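Local coordinates for protein glutathione transferase (Phanerochaete chrysosporium, PDB 4F0C) that binds glutathione, captured here as its oxidized disulfide, and probably transfers or exchanges glutathione with other compounds as a Ure2p-like glutathione transferase of a wood-degrading fungus, at residues Gly114-Ala125 and Trp176-Leu184; Phe10-Gly18 and Lys220-Asn228. One frame throughout, in Å; residues are numbered along the deposited sequence.

Contact 1: residues Gly114-Ala125 and Trp176-Leu184. With GDS (oxidized glutathione disulfide), chain B.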
loop_
_atom_site.group_PDB
_atom_site.type_symbol
_atom_site.label_atom_id
_atom_site.label_comp_id
_atom_site.label_asym_id
_atom_site.label_seq_id
_atom_site.Cartn_x
_atom_site.Cartn_y
_atom_site.Cartn_z
ATOM N N GLY A 114 -2.215 6.591 -3.185
ATOM C CA GLY A 114 -1.052 6.706 -4.077
ATOM C C GLY A 114 -1.182 6.011 -5.443
ATOM O O GLY A 114 -1.045 6.646 -6.477
ATOM N N PRO A 115 -1.473 4.692 -5.447
ATOM C CA PRO A 115 -1.379 3.973 -6.716
ATOM C C PRO A 115 -2.466 4.420 -7.698
ATOM O O PRO A 115 -2.146 4.614 -8.864
ATOM C CB PRO A 115 -1.568 2.499 -6.303
ATOM C CG PRO A 115 -1.027 2.448 -4.870
ATOM C CD PRO A 115 -1.614 3.763 -4.304
ATOM N N TYR A 116 -3.680 4.666 -7.221
ATOM C CA TYR A 116 -4.771 5.038 -8.113
ATOM C C TYR A 116 -4.645 6.506 -8.522
ATOM O O TYR A 116 -4.865 6.853 -9.674
ATOM C CB TYR A 116 -6.126 4.812 -7.413
ATOM C CG TYR A 116 -6.414 3.332 -7.267
ATOM C CD1 TYR A 116 -7.012 2.611 -8.300
ATOM C CD2 TYR A 116 -6.047 2.642 -6.112
ATOM C CE1 TYR A 116 -7.282 1.218 -8.168
ATOM C CE2 TYR A 116 -6.289 1.255 -5.978
ATOM C CZ TYR A 116 -6.904 0.553 -7.005
ATOM O OH TYR A 116 -7.141 -0.816 -6.866
ATOM N N PHE A 117 -4.315 7.364 -7.570
ATOM C CA PHE A 117 -4.127 8.792 -7.906
ATOM C C PHE A 117 -2.968 8.878 -8.916
ATOM O O PHE A 117 -2.986 9.675 -9.874
ATOM C CB PHE A 117 -3.793 9.634 -6.659
ATOM C CG PHE A 117 -4.963 9.938 -5.751
ATOM C CD1 PHE A 117 -5.934 8.973 -5.447
ATOM C CD2 PHE A 117 -5.055 11.196 -5.134
ATOM C CE1 PHE A 117 -6.994 9.282 -4.568
ATOM C CE2 PHE A 117 -6.088 11.509 -4.242
ATOM C CZ PHE A 117 -7.072 10.547 -3.960
ATOM N N GLY A 118 -1.957 8.052 -8.705
ATOM C CA GLY A 118 -0.825 7.982 -9.611
ATOM C C GLY A 118 -1.174 7.554 -11.031
ATOM O O GLY A 118 -0.547 8.032 -11.983
ATOM N N GLN A 119 -2.157 6.662 -11.195
ATOM C CA GLN A 119 -2.533 6.250 -12.557
ATOM C C GLN A 119 -3.244 7.415 -13.237
ATOM O O GLN A 119 -3.015 7.654 -14.418
ATOM C CB GLN A 119 -3.433 5.014 -12.579
ATOM C CG GLN A 119 -2.823 3.783 -11.924
ATOM C CD GLN A 119 -1.358 3.672 -12.217
ATOM O OE1 GLN A 119 -0.951 3.420 -13.360
ATOM N NE2 GLN A 119 -0.535 3.852 -11.174
ATOM N N ALA A 120 -4.094 8.145 -12.498
ATOM C CA ALA A 120 -4.660 9.387 -13.052
ATOM C C ALA A 120 -3.545 10.336 -13.496
ATOM O O ALA A 120 -3.594 10.864 -14.594
ATOM C CB ALA A 120 -5.561 10.084 -12.051
ATOM N N GLY A 121 -2.545 10.528 -12.635
ATOM C CA GLY A 121 -1.406 11.378 -12.936
ATOM C C GLY A 121 -0.671 10.942 -14.200
ATOM O O GLY A 121 -0.332 11.774 -15.052
ATOM N N TRP A 122 -0.438 9.637 -14.315
ATOM C CA TRP A 122 0.221 9.063 -15.487
ATOM C C TRP A 122 -0.564 9.395 -16.748
ATOM O O TRP A 122 -0.041 10.052 -17.655
ATOM C CB TRP A 122 0.363 7.541 -15.367
ATOM C CG TRP A 122 1.065 6.907 -16.545
ATOM C CD1 TRP A 122 0.506 6.159 -17.535
ATOM C CD2 TRP A 122 2.468 6.988 -16.843
ATOM N NE1 TRP A 122 1.478 5.769 -18.441
ATOM C CE2 TRP A 122 2.689 6.262 -18.029
ATOM C CE3 TRP A 122 3.557 7.601 -16.213
ATOM C CZ2 TRP A 122 3.959 6.120 -18.596
ATOM C CZ3 TRP A 122 4.820 7.465 -16.782
ATOM C CH2 TRP A 122 5.006 6.727 -17.956
ATOM N N PHE A 123 -1.813 8.948 -16.815
ATOM C CA PHE A 123 -2.596 9.154 -18.042
ATOM C C PHE A 123 -2.957 10.622 -18.366
ATOM O O PHE A 123 -3.211 10.951 -19.530
ATOM C CB PHE A 123 -3.824 8.235 -18.082
ATOM C CG PHE A 123 -3.477 6.784 -18.249
ATOM C CD1 PHE A 123 -3.035 6.300 -19.484
ATOM C CD2 PHE A 123 -3.560 5.901 -17.173
ATOM C CE1 PHE A 123 -2.696 4.960 -19.646
ATOM C CE2 PHE A 123 -3.220 4.556 -17.331
ATOM C CZ PHE A 123 -2.787 4.089 -18.563
ATOM N N LEU A 124 -2.964 11.497 -17.363
ATOM C CA LEU A 124 -3.283 12.914 -17.595
ATOM C C LEU A 124 -2.103 13.848 -17.853
ATOM O O LEU A 124 -2.209 14.751 -18.681
ATOM C CB LEU A 124 -4.012 13.501 -16.403
ATOM C CG LEU A 124 -5.446 13.053 -16.209
ATOM C CD1 LEU A 124 -5.883 13.509 -14.831
ATOM C CD2 LEU A 124 -6.336 13.628 -17.322
ATOM N N ALA A 125 -1.010 13.664 -17.110
ATOM C CA ALA A 125 -0.018 14.737 -16.926
ATOM C C ALA A 125 1.449 14.333 -17.002
ATOM O O ALA A 125 2.307 15.145 -17.367
ATOM C CB ALA A 125 -0.263 15.442 -15.585
ATOM N N TRP A 176 -0.667 13.731 -2.067
ATOM C CA TRP A 176 -1.502 13.284 -3.186
ATOM C C TRP A 176 -2.846 14.011 -3.242
ATOM O O TRP A 176 -3.389 14.234 -4.334
ATOM C CB TRP A 176 -1.726 11.774 -3.157
ATOM C CG TRP A 176 -0.587 10.975 -3.755
ATOM C CD1 TRP A 176 0.317 10.190 -3.077
ATOM C CD2 TRP A 176 -0.237 10.879 -5.149
ATOM N NE1 TRP A 176 1.196 9.626 -3.965
ATOM C CE2 TRP A 176 0.872 10.017 -5.240
ATOM C CE3 TRP A 176 -0.778 11.419 -6.330
ATOM C CZ2 TRP A 176 1.475 9.696 -6.458
ATOM C CZ3 TRP A 176 -0.181 11.102 -7.546
ATOM C CH2 TRP A 176 0.930 10.248 -7.602
ATOM N N ASN A 177 -3.403 14.369 -2.089
ATOM C CA ASN A 177 -4.663 15.145 -2.121
ATOM C C ASN A 177 -4.449 16.514 -2.720
ATOM O O ASN A 177 -5.293 17.016 -3.468
ATOM C CB ASN A 177 -5.335 15.244 -0.739
ATOM C CG ASN A 177 -6.068 13.963 -0.362
ATOM O OD1 ASN A 177 -6.412 13.151 -1.232
ATOM N ND2 ASN A 177 -6.335 13.783 0.927
ATOM N N ALA A 178 -3.305 17.122 -2.414
ATOM C CA ALA A 178 -3.016 18.448 -2.954
ATOM C C ALA A 178 -2.864 18.342 -4.475
ATOM O O ALA A 178 -3.364 19.176 -5.220
ATOM C CB ALA A 178 -1.723 19.035 -2.311
ATOM N N THR A 179 -2.134 17.315 -4.912
ATOM C CA THR A 179 -1.953 17.009 -6.327
ATOM C C THR A 179 -3.314 16.782 -7.030
ATOM O O THR A 179 -3.557 17.288 -8.127
ATOM C CB THR A 179 -1.086 15.729 -6.436
ATOM O OG1 THR A 179 0.168 15.938 -5.750
ATOM C CG2 THR A 179 -0.841 15.368 -7.868
ATOM N N ALA A 180 -4.201 16.024 -6.387
ATOM C CA ALA A 180 -5.516 15.760 -6.976
ATOM C C ALA A 180 -6.341 17.034 -7.117
ATOM O O ALA A 180 -6.910 17.332 -8.190
ATOM C CB ALA A 180 -6.272 14.730 -6.132
ATOM N N VAL A 181 -6.427 17.793 -6.030
ATOM C CA VAL A 181 -7.266 18.994 -6.020
ATOM C C VAL A 181 -6.772 20.058 -7.010
ATOM O O VAL A 181 -7.569 20.750 -7.650
ATOM C CB VAL A 181 -7.359 19.578 -4.582
ATOM C CG1 VAL A 181 -7.934 20.988 -4.591
ATOM C CG2 VAL A 181 -8.192 18.629 -3.698
ATOM N N ASN A 182 -5.456 20.170 -7.148
ATOM C CA ASN A 182 -4.855 21.181 -8.027
ATOM C C ASN A 182 -4.562 20.735 -9.460
ATOM O O ASN A 182 -4.250 21.559 -10.337
ATOM C CB ASN A 182 -3.573 21.718 -7.385
ATOM C CG ASN A 182 -3.856 22.526 -6.139
ATOM O OD1 ASN A 182 -4.679 23.437 -6.158
ATOM N ND2 ASN A 182 -3.195 22.185 -5.044
ATOM N N LEU A 183 -4.639 19.439 -9.714
ATOM C CA LEU A 183 -4.269 18.955 -11.030
ATOM C C LEU A 183 -5.209 17.849 -11.512
ATOM O O LEU A 183 -5.936 18.035 -12.488
ATOM C CB LEU A 183 -2.821 18.482 -11.045
ATOM C CG LEU A 183 -2.354 17.898 -12.378
ATOM C CD1 LEU A 183 -2.294 18.990 -13.449
ATOM C CD2 LEU A 183 -1.008 17.197 -12.223
ATOM N N LEU A 184 -5.238 16.737 -10.787
ATOM C CA LEU A 184 -5.837 15.496 -11.293
ATOM C C LEU A 184 -7.351 15.568 -11.525
ATOM O O LEU A 184 -7.846 14.989 -12.485
ATOM C CB LEU A 184 -5.482 14.305 -10.391
ATOM C CG LEU A 184 -3.987 14.191 -10.053
ATOM C CD1 LEU A 184 -3.771 13.088 -9.066
ATOM C CD2 LEU A 184 -3.174 13.951 -11.317
HETATM N N1 GDS B . 4.636 2.861 -2.748
HETATM C CA1 GDS B . 5.857 3.708 -3.024
HETATM C C1 GDS B . 6.108 4.746 -1.859
HETATM O OE1 GDS B . 5.112 5.246 -1.256
HETATM O OE2 GDS B . 7.313 4.963 -1.545
HETATM C CB1 GDS B . 5.731 4.493 -4.378
HETATM C CG1 GDS B . 6.991 5.348 -4.647
HETATM C CD1 GDS B . 6.894 5.936 -6.019
HETATM O O1 GDS B . 5.952 5.786 -6.779
HETATM N N2 GDS B . 7.989 6.697 -6.377
HETATM C CA2 GDS B . 8.085 7.333 -7.706
HETATM C C2 GDS B . 9.300 6.820 -8.440
HETATM O O2 GDS B . 10.369 6.682 -7.838
HETATM C CB2 GDS B . 8.314 8.857 -7.572
HETATM S SG2 GDS B . 6.798 9.658 -7.001
HETATM N N3 GDS B . 9.168 6.611 -9.766
HETATM C CA3 GDS B . 10.305 6.165 -10.524
HETATM C C3 GDS B . 9.922 5.017 -11.451
HETATM O OE3 GDS B . 10.736 4.687 -12.340
HETATM O OE4 GDS B . 8.842 4.456 -11.191
HETATM N N4 GDS B . 3.227 6.084 -7.591
HETATM C CA4 GDS B . 2.108 5.274 -7.091
HETATM C C4 GDS B . 2.064 5.406 -5.540
HETATM O OE5 GDS B . 2.446 6.485 -5.017
HETATM O OE6 GDS B . 1.628 4.410 -4.928
HETATM C C5 GDS B . 3.146 6.727 -8.801
HETATM O O5 GDS B . 2.156 6.680 -9.534
HETATM C CA5 GDS B . 4.340 7.562 -9.244
HETATM N N5 GDS B . 4.418 7.615 -10.731
HETATM C CB5 GDS B . 4.164 8.968 -8.661
HETATM S SG5 GDS B . 5.712 9.935 -8.830
HETATM C CA6 GDS B . 6.127 4.784 -13.209
HETATM C C6 GDS B . 4.824 4.374 -14.005
HETATM O OE7 GDS B . 4.948 3.650 -15.017
HETATM O OE8 GDS B . 3.736 4.795 -13.557
HETATM N N6 GDS B . 7.218 3.861 -13.520
HETATM C CB6 GDS B . 6.456 6.258 -13.590
HETATM C CG6 GDS B . 5.519 7.272 -12.915
HETATM C CD6 GDS B . 5.573 7.143 -11.399
HETATM O O6 GDS B . 6.528 6.701 -10.748
#
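Trp176 lays its indole along the backbone of the facing helix, where two glycines let it come close. Gly114 CA sits over one face of the five-membered ring, 3.9 Å from its centroid and 19° off the normal, a CH-pi contact, while Gly118 CA reaches the far end of the indole at CH2, 3.5 Å away. A side chain at either glycine would run into the bound glutathione disulfide, whose carboxylate oxygen OE5 lies beside the indole as well. The indole N-H is spent on Asn17 OD1, outside the two helices.

One residue on, Asn177 starts away from the facing helix, yet its OD1 turns back to 3.4 Å from Phe117 CE2, with amide and ring planes 44° apart. That oxygen also takes a weak hydrogen bond from Gln113. The CB of Ala180 comes next, 3.7 Å from the same Phe117 CE2. With CG beside its own backbone N (chi1 -76°), Phe117 swings its ring across to this helix and forms a knob in the hole made by Trp176, Asn177, Ala180 and Leu184; the carbonyl O of Trp176 lies at the ring edge, in its plane.

Farther along, Leu183 CD2 meets Ala125 CB. Leu184 then spreads its two methyls along the partner helix: CD1 lies 3.6 Å from Phe117 O, and CD2 presses to 3.5 Å from Gly121 CA. Leu124 CD1 lies 3.4 Å from Leu184 O, which is hydrogen-bonded to Gln141.

The joint between helices 96-126 and 174-184 is therefore apolar and aromatic, closed by shape rather than by polar bonds, and Trp176, at one end of it, also forms part of the wall of the glutathione pocket.

Contact 2: residues Phe10-Gly18 and Lys220-Asn228. With GDS (oxidized glutathione disulfide), chain B; SO4 (sulfate ion), chain G.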
loop_
_atom_site.group_PDB
_atom_site.type_symbol
_atom_site.label_atom_id
_atom_site.label_comp_id
_atom_site.label_asym_id
_atom_site.label_seq_id
_atom_site.Cartn_x
_atom_site.Cartn_y
_atom_site.Cartn_z
ATOM N N PHE A 10 16.245 10.594 0.015
ATOM C CA PHE A 10 16.254 10.571 -1.430
ATOM C C PHE A 10 14.841 10.928 -1.877
ATOM O O PHE A 10 13.870 10.255 -1.527
ATOM C CB PHE A 10 16.687 9.197 -1.960
ATOM C CG PHE A 10 18.120 8.843 -1.620
ATOM C CD1 PHE A 10 19.170 9.350 -2.376
ATOM C CD2 PHE A 10 18.409 8.005 -0.548
ATOM C CE1 PHE A 10 20.486 9.022 -2.092
ATOM C CE2 PHE A 10 19.736 7.658 -0.255
ATOM C CZ PHE A 10 20.770 8.190 -1.021
ATOM N N ASN A 11 14.749 12.030 -2.611
ATOM C CA ASN A 11 13.477 12.619 -2.958
ATOM C C ASN A 11 13.431 12.875 -4.472
ATOM O O ASN A 11 14.379 12.565 -5.211
ATOM C CB ASN A 11 13.312 13.928 -2.139
ATOM C CG ASN A 11 11.847 14.338 -1.938
ATOM O OD1 ASN A 11 10.942 13.742 -2.512
ATOM N ND2 ASN A 11 11.622 15.360 -1.122
ATOM N N HIS A 12 12.321 13.439 -4.938
ATOM C CA HIS A 12 12.195 13.910 -6.313
ATOM C C HIS A 12 11.370 15.198 -6.268
ATOM O O HIS A 12 10.472 15.324 -5.420
ATOM C CB HIS A 12 11.478 12.877 -7.205
ATOM C CG HIS A 12 11.563 13.200 -8.664
ATOM N ND1 HIS A 12 10.491 13.673 -9.387
ATOM C CD2 HIS A 12 12.613 13.177 -9.524
ATOM C CE1 HIS A 12 10.864 13.899 -10.637
ATOM N NE2 HIS A 12 12.149 13.609 -10.744
ATOM N N GLN A 13 11.677 16.141 -7.160
ATOM C CA GLN A 13 11.028 17.439 -7.149
ATOM C C GLN A 13 9.556 17.345 -7.553
ATOM O O GLN A 13 8.699 17.993 -6.948
ATOM C CB GLN A 13 11.776 18.439 -8.061
ATOM C CG GLN A 13 13.246 18.695 -7.677
ATOM C CD GLN A 13 14.224 17.829 -8.467
ATOM O OE1 GLN A 13 13.921 16.683 -8.825
ATOM N NE2 GLN A 13 15.400 18.381 -8.751
ATOM N N VAL A 14 9.258 16.546 -8.577
ATOM C CA VAL A 14 7.895 16.489 -9.108
ATOM C C VAL A 14 7.053 15.396 -8.435
ATOM O O VAL A 14 5.899 15.635 -8.074
ATOM C CB VAL A 14 7.885 16.250 -10.628
ATOM C CG1 VAL A 14 6.435 16.167 -11.135
ATOM C CG2 VAL A 14 8.644 17.372 -11.350
ATOM N N GLY A 15 7.622 14.207 -8.272
ATOM C CA GLY A 15 6.865 13.071 -7.738
ATOM C C GLY A 15 6.406 13.319 -6.305
ATOM O O GLY A 15 7.145 13.892 -5.502
ATOM N N PRO A 16 5.178 12.897 -5.970
ATOM C CA PRO A 16 4.664 13.305 -4.647
ATOM C C PRO A 16 5.290 12.600 -3.467
ATOM O O PRO A 16 5.418 13.202 -2.405
ATOM C CB PRO A 16 3.158 12.943 -4.744
ATOM C CG PRO A 16 2.868 13.115 -6.213
ATOM C CD PRO A 16 4.091 12.503 -6.879
ATOM N N ASN A 17 5.668 11.324 -3.612
ATOM C CA ASN A 17 5.787 10.483 -2.428
ATOM C C ASN A 17 6.849 10.848 -1.386
ATOM O O ASN A 17 6.627 10.681 -0.186
ATOM C CB ASN A 17 5.924 9.015 -2.850
ATOM C CG ASN A 17 4.624 8.473 -3.376
ATOM O OD1 ASN A 17 3.608 8.553 -2.691
ATOM N ND2 ASN A 17 4.622 8.016 -4.608
ATOM N N GLY A 18 8.010 11.321 -1.819
ATOM C CA GLY A 18 9.012 11.670 -0.821
ATOM C C GLY A 18 8.594 12.839 0.064
ATOM O O GLY A 18 9.150 13.034 1.150
ATOM N N LYS A 220 8.938 22.292 -2.144
ATOM C CA LYS A 220 8.709 21.512 -3.349
ATOM C C LYS A 220 8.520 22.404 -4.570
ATOM O O LYS A 220 9.106 22.129 -5.621
ATOM C CB LYS A 220 7.521 20.546 -3.163
ATOM C CG LYS A 220 7.068 19.809 -4.425
ATOM C CD LYS A 220 5.947 18.819 -4.071
ATOM C CE LYS A 220 5.692 17.767 -5.153
ATOM N NZ LYS A 220 5.508 18.394 -6.474
ATOM N N ALA A 221 7.701 23.454 -4.437
ATOM C CA ALA A 221 7.419 24.342 -5.563
ATOM C C ALA A 221 8.711 25.009 -6.047
ATOM O O ALA A 221 8.959 25.134 -7.250
ATOM C CB ALA A 221 6.356 25.405 -5.168
ATOM N N GLU A 222 9.541 25.433 -5.099
ATOM C CA GLU A 222 10.821 26.051 -5.423
ATOM C C GLU A 222 11.770 25.059 -6.084
ATOM O O GLU A 222 12.456 25.406 -7.036
ATOM C CB GLU A 222 11.464 26.680 -4.174
ATOM C CG GLU A 222 10.605 27.783 -3.553
ATOM C CD GLU A 222 11.188 28.371 -2.267
ATOM O OE1 GLU A 222 10.913 29.564 -2.002
ATOM O OE2 GLU A 222 11.899 27.649 -1.521
ATOM N N ALA A 223 11.810 23.825 -5.587
ATOM C CA ALA A 223 12.693 22.817 -6.175
ATOM C C ALA A 223 12.291 22.526 -7.638
ATOM O O ALA A 223 13.131 22.327 -8.504
ATOM C CB ALA A 223 12.681 21.518 -5.336
ATOM N N ILE A 224 10.995 22.484 -7.892
ATOM C CA ILE A 224 10.523 22.231 -9.240
ATOM C C ILE A 224 10.972 23.385 -10.133
ATOM O O ILE A 224 11.652 23.176 -11.147
ATOM C CB ILE A 224 9.007 22.075 -9.278
ATOM C CG1 ILE A 224 8.592 20.726 -8.704
ATOM C CG2 ILE A 224 8.551 22.091 -10.682
ATOM C CD1 ILE A 224 7.084 20.559 -8.586
ATOM N N ALA A 225 10.638 24.605 -9.717
ATOM C CA ALA A 225 11.049 25.821 -10.417
ATOM C C ALA A 225 12.536 25.841 -10.741
ATOM O O ALA A 225 12.938 26.227 -11.836
ATOM C CB ALA A 225 10.680 27.048 -9.596
ATOM N N GLN A 226 13.357 25.417 -9.793
ATOM C CA GLN A 226 14.806 25.414 -9.957
ATOM C C GLN A 226 15.360 24.402 -10.964
ATOM O O GLN A 226 16.484 24.557 -11.440
ATOM C CB GLN A 226 15.486 25.236 -8.597
ATOM C CG GLN A 226 15.388 26.483 -7.744
ATOM C CD GLN A 226 16.106 27.656 -8.388
ATOM O OE1 GLN A 226 17.336 27.663 -8.474
ATOM N NE2 GLN A 226 15.343 28.645 -8.866
ATOM N N MET A 227 14.578 23.378 -11.290
ATOM C CA MET A 227 15.011 22.384 -12.277
ATOM C C MET A 227 15.291 23.025 -13.634
ATOM O O MET A 227 16.178 22.587 -14.363
ATOM C CB MET A 227 13.959 21.290 -12.447
ATOM C CG MET A 227 13.730 20.447 -11.201
ATOM S SD MET A 227 12.534 19.133 -11.557
ATOM C CE MET A 227 13.618 17.874 -12.234
ATOM N N ASN A 228 14.532 24.070 -13.947
ATOM C CA ASN A 228 14.655 24.764 -15.219
ATOM C C ASN A 228 15.549 26.007 -15.145
ATOM O O ASN A 228 15.559 26.823 -16.053
ATOM C CB ASN A 228 13.256 25.134 -15.733
ATOM C CG ASN A 228 13.262 25.549 -17.193
ATOM O OD1 ASN A 228 13.957 24.944 -18.018
ATOM N ND2 ASN A 228 12.527 26.613 -17.512
HETATM N N1 GDS B . 4.636 2.861 -2.748
HETATM C CA1 GDS B . 5.857 3.708 -3.024
HETATM C C1 GDS B . 6.108 4.746 -1.859
HETATM O OE1 GDS B . 5.112 5.246 -1.256
HETATM O OE2 GDS B . 7.313 4.963 -1.545
HETATM C CB1 GDS B . 5.731 4.493 -4.378
HETATM C CG1 GDS B . 6.991 5.348 -4.647
HETATM C CD1 GDS B . 6.894 5.936 -6.019
HETATM O O1 GDS B . 5.952 5.786 -6.779
HETATM N N2 GDS B . 7.989 6.697 -6.377
HETATM C CA2 GDS B . 8.085 7.333 -7.706
HETATM C C2 GDS B . 9.300 6.820 -8.440
HETATM O O2 GDS B . 10.369 6.682 -7.838
HETATM C CB2 GDS B . 8.314 8.857 -7.572
HETATM S SG2 GDS B . 6.798 9.658 -7.001
HETATM N N3 GDS B . 9.168 6.611 -9.766
HETATM C CA3 GDS B . 10.305 6.165 -10.524
HETATM C C3 GDS B . 9.922 5.017 -11.451
HETATM O OE3 GDS B . 10.736 4.687 -12.340
HETATM O OE4 GDS B . 8.842 4.456 -11.191
HETATM N N4 GDS B . 3.227 6.084 -7.591
HETATM C CA4 GDS B . 2.108 5.274 -7.091
HETATM C C4 GDS B . 2.064 5.406 -5.540
HETATM O OE5 GDS B . 2.446 6.485 -5.017
HETATM O OE6 GDS B . 1.628 4.410 -4.928
HETATM C C5 GDS B . 3.146 6.727 -8.801
HETATM O O5 GDS B . 2.156 6.680 -9.534
HETATM C CA5 GDS B . 4.340 7.562 -9.244
HETATM N N5 GDS B . 4.418 7.615 -10.731
HETATM C CB5 GDS B . 4.164 8.968 -8.661
HETATM S SG5 GDS B . 5.712 9.935 -8.830
HETATM C CA6 GDS B . 6.127 4.784 -13.209
HETATM C C6 GDS B . 4.824 4.374 -14.005
HETATM O OE7 GDS B . 4.948 3.650 -15.017
HETATM O OE8 GDS B . 3.736 4.795 -13.557
HETATM N N6 GDS B . 7.218 3.861 -13.520
HETATM C CB6 GDS B . 6.456 6.258 -13.590
HETATM C CG6 GDS B . 5.519 7.272 -12.915
HETATM C CD6 GDS B . 5.573 7.143 -11.399
HETATM O O6 GDS B . 6.528 6.701 -10.748
HETATM S S SO4 G . 13.122 13.977 -13.951
HETATM O O1 SO4 G . 12.342 12.745 -14.082
HETATM O O2 SO4 G . 13.928 14.157 -15.153
HETATM O O3 SO4 G . 12.207 15.105 -13.800
HETATM O O4 SO4 G . 14.000 13.889 -12.785
HETATM O O HOH W 1 15.742 21.142 -7.987
#
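Lys220 reaches across to the loop after strand 7-11 and gives its ammonium to two successive carbonyls. NZ bonds Val14 O at 3.2 Å, approaching from above the carbonyl plane at a C=O...N angle of 115°, and makes a weaker bond to Gln13 O at 3.3 Å. The chain runs extended from CB to CE and bends only at its last torsion (chi4 -51°), which brings NZ within reach of both oxygens. Replacing this lysine by an alanine is likely to leave both carbonyls without this donor and free the loop to shift beside the glutathione pocket.

Gln13 carries most of the remaining contact. Its CG rests on Ala223 CB, and its amide crosses the thioether of Met227, with Gln13 NE2 3.6 Å from Met227 CG. The same NE2 donates to a water that in turn donates to Ala223 O, 2.9 Å on each leg. Ile224 CG1 packs against the carbonyl of Gln13, and Val14 CG2 lies near both Ile224 and Met227.

Within the loop His12 uses both ring nitrogens: ND1 accepts from Gly15 N in the ring plane at 3.1 Å, and NE2 donates almost straight, at 2.8 Å, to O4 of a sulfate ion, probably from the crystallisation liquor. Asn17 ND2 gives a 2.7 Å hydrogen bond to OE5 of the glutathione disulfide. This loop between the first strand and first helix of a thioredoxin-like domain, lining the glutathione site, is characteristic of the glutathione transferase fold; here the C-terminal helix 211-227 backs it.

The two contacts have centres about 15 Å apart and meet directly. Contact 1 joins helices 96-126 and 174-184 of the all-helical C-terminal domain; contact 2 ties the loop after strand 7-11, in the thioredoxin-like N-terminal domain, to the last helix, 211-227. Along the chain, contact 1 is nested inside the long loop that contact 2 closes. They meet where Trp176 and Thr179 of contact 1 come against Pro16 and Asn17 of contact 2. Both touch the same glutathione disulfide, which thus lies at the seam of the two domains, with walls drawn from each.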